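Local atomic coordinates of XisI protein-like (Anabaena variabilis, PDB entry 2NLV), a protein that belongs to the XisI family and may, like XisI, take part in site-specific recombination of nitrogen-fixation genes in cyanobacteria. Residues D3-V6 with K7-L11. Numbering follows the deposited sequence. Where two conformers were deposited one is given.
Sequences DKLV and KYQEL
Lys-4 sets CG over one face of the Tyr-8 ring, the side chains running alongside and pointing the same way. The CH-pi contact is made by Lys-4 CG, 4.0 Å from the Tyr-8 ring centroid and 24° off the ring normal; farther out, Lys-4 CD reaches 3.6 Å from Tyr-8 OH. CG of Lys-4 stands anti to its own backbone N (chi1 -177°), which swings the chain forward along the helix to the ring. Lys-4 O lies over the same face, offset toward the rim, 3.4 Å from Tyr-8 CG, while accepting the Tyr-8 N-H at 3.0 Å. One residue along, Leu-5 and Gln-9 cross at a slant: Leu-5 CG lies 3.7 Å from Gln-9 NE2, and Gln-9 OE1 turns to Val-6, 3.8 Å from its CG2. Lys-4/Tyr-8 and Leu-5/Gln-9 are i to i+4 pairs, Val-6/Gln-9 i to i+3, near the start of alpha-helix 2-21, whose backbone bonds include Gln-9 N to Leu-5 O at 2.8 Å and Glu-10 N to Val-6 O at 2.9 Å. Tyr-8 OH is hydrogen-bonded to Asp-93 OD2, and Asn-40 OD1 takes a hydrogen bond from Gln-9 NE2, fixing both polar ends. A leucine in place of Tyr-8 would probably leave Asp-93 without its hydroxyl mate and Lys-4 without a ring face. Ile-64 of strand 53-65 touches Leu-5, Tyr-8 and Gln-9, joining this helix to the sheet.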
ATOM      1  N   ASP A   3       9.335   9.926  21.063  1.00  7.81           N
ATOM      2  CA  ASP A   3       9.431  11.215  20.377  1.00  9.44           C
ATOM      3  C   ASP A   3      10.020  11.103  18.964  1.00  7.59           C
ATOM      4  O   ASP A   3       9.542  11.726  18.035  1.00  8.11           O
ATOM      5  CB  ASP A   3      10.260  12.168  21.237  1.00 12.06           C
ATOM      6  CG  ASP A   3       9.500  12.719  22.385  1.00 27.75           C
ATOM      7  OD1 ASP A   3       8.298  13.033  22.221  1.00 44.05           O
ATOM      8  OD2 ASP A   3      10.126  12.882  23.459  1.00 49.16           O
ATOM      9  N   LYS A   4      11.001  10.251  18.832  1.00  7.30           N
ATOM     10  CA  LYS A   4      11.632   9.994  17.559  1.00  8.05           C
ATOM     11  C   LYS A   4      10.720   9.274  16.583  1.00  7.76           C
ATOM     12  O   LYS A   4      10.616   9.644  15.411  1.00  7.98           O
ATOM     13  CB  LYS A   4      12.911   9.235  17.768  1.00  8.07           C
ATOM     14  CG  LYS A   4      13.712   8.956  16.534  1.00  9.89           C
ATOM     15  CD  LYS A   4      15.192   8.519  16.822  1.00 15.04           C
ATOM     16  CE  LYS A   4      15.424   7.697  18.051  1.00 20.00           C
ATOM     17  NZ  LYS A   4      16.930   7.402  18.207  1.00 17.71           N
ATOM     18  N   LEU A   5       9.950   8.303  17.088  1.00  6.89           N
ATOM     19  CA  LEU A   5       8.980   7.620  16.226  1.00  7.83           C
ATOM     20  C   LEU A   5       7.958   8.616  15.727  1.00  6.92           C
ATOM     21  O   LEU A   5       7.700   8.649  14.505  1.00  7.20           O
ATOM     22  CB  LEU A   5       8.316   6.468  16.968  1.00  8.70           C
ATOM     23  CG  LEU A   5       7.163   5.785  16.188  1.00  9.85           C
ATOM     24  CD1 LEU A   5       7.637   5.197  14.843  1.00 10.28           C
ATOM     25  CD2 LEU A   5       6.514   4.733  17.068  1.00  7.85           C
ATOM     26  N   VAL A   6       7.369   9.407  16.619  1.00  7.51           N
ATOM     27  CA  VAL A   6       6.336  10.333  16.178  1.00  8.06           C
ATOM     28  C   VAL A   6       6.904  11.396  15.264  1.00  8.61           C
ATOM     29  O   VAL A   6       6.287  11.792  14.276  1.00  8.14           O
ATOM     30  CB  VAL A   6       5.622  10.917  17.401  1.00  9.69           C
ATOM     31  CG1 VAL A   6       4.735  12.118  17.032  1.00 10.19           C
ATOM     32  CG2 VAL A   6       4.878   9.805  18.104  1.00 10.16           C
ATOM     33  N   LYS A   7       8.109  11.852  15.545  1.00  7.16           N
ATOM     34  CA  LYS A   7       8.769  12.773  14.620  1.00  8.09           C
ATOM     35  C   LYS A   7       8.826  12.225  13.221  1.00  8.41           C
ATOM     36  O   LYS A   7       8.498  12.897  12.224  1.00  8.11           O
ATOM     37  CB  LYS A   7      10.191  13.136  15.115  1.00  9.09           C
ATOM     38  CG  LYS A   7      10.966  14.020  14.167  1.00  9.75           C
ATOM     39  CD  LYS A   7      12.430  14.113  14.610  1.00  9.74           C
ATOM     40  CE  LYS A   7      12.618  14.952  15.844  1.00 12.90           C
ATOM     41  NZ  LYS A   7      14.115  15.089  16.204  1.00 11.39           N
ATOM     42  N   TYR A   8       9.321  10.991  13.099  1.00  8.06           N
ATOM     43  CA  TYR A   8       9.452  10.358  11.806  1.00  6.63           C
ATOM     44  C   TYR A   8       8.106  10.105  11.158  1.00  6.78           C
ATOM     45  O   TYR A   8       7.947  10.247   9.946  1.00  7.63           O
ATOM     46  CB  TYR A   8      10.252   9.065  11.859  1.00  8.48           C
ATOM     47  CG  TYR A   8      11.710   9.209  12.245  1.00  7.39           C
ATOM     48  CD1 TYR A   8      12.299  10.440  12.460  1.00  9.00           C
ATOM     49  CD2 TYR A   8      12.505   8.080  12.394  1.00  8.13           C
ATOM     50  CE1 TYR A   8      13.648  10.522  12.794  1.00  8.40           C
ATOM     51  CE2 TYR A   8      13.837   8.208  12.756  1.00  9.95           C
ATOM     52  CZ  TYR A   8      14.376   9.441  12.956  1.00  7.83           C
ATOM     53  OH  TYR A   8      15.691   9.529  13.367  1.00  8.95           O
ATOM     54  N   GLN A   9       7.114   9.650  11.917  1.00  7.21           N
ATOM     55  CA  GLN A   9       5.753   9.483  11.366  1.00  8.10           C
ATOM     56  C   GLN A   9       5.281  10.791  10.731  1.00  7.68           C
ATOM     57  O   GLN A   9       4.720  10.796   9.621  1.00  7.98           O
ATOM     58  CB  GLN A   9       4.761   9.018  12.452  1.00  8.43           C
ATOM     59  CG  GLN A   9       5.025   7.641  12.968  1.00  7.87           C
ATOM     60  CD  GLN A   9       4.197   7.284  14.157  1.00 10.21           C
ATOM     61  OE1 GLN A   9       3.775   8.145  14.919  1.00 12.01           O
ATOM     62  NE2 GLN A   9       3.986   5.975  14.352  1.00  9.91           N
ATOM     63  N   GLU A  10       5.390  11.872  11.471  0.50  7.32           N
ATOM     64  CA  GLU A  10       4.912  13.161  10.952  0.50  7.66           C
ATOM     65  C   GLU A  10       5.635  13.594   9.701  0.50  9.52           C
ATOM     66  O   GLU A  10       5.006  14.069   8.708  0.50  9.46           O
ATOM     67  CB  GLU A  10       5.086  14.229  12.027  0.50 11.13           C
ATOM     68  CG  GLU A  10       4.062  14.108  13.110  0.50 12.71           C
ATOM     69  CD  GLU A  10       2.662  14.431  12.601  0.50 17.24           C
ATOM     70  OE1 GLU A  10       2.517  15.434  11.879  0.50 20.32           O
ATOM     71  OE2 GLU A  10       1.738  13.681  12.921  0.50 17.61           O
ATOM     72  N   LEU A  11       6.951  13.462   9.702  1.00  8.18           N
ATOM     73  CA  LEU A  11       7.712  13.838   8.538  1.00  9.92           C
ATOM     74  C   LEU A  11       7.341  13.008   7.333  1.00  9.28           C
ATOM     75  O   LEU A  11       7.199  13.527   6.225  1.00 10.48           O
ATOM     76  CB  LEU A  11       9.212  13.752   8.815  1.00 10.16           C
ATOM     77  CG  LEU A  11       9.795  14.759   9.779  1.00 10.09           C
ATOM     78  CD1 LEU A  11      11.278  14.488  10.076  1.00 11.75           C
ATOM     79  CD2 LEU A  11       9.597  16.189   9.222  1.00 15.07           C
TER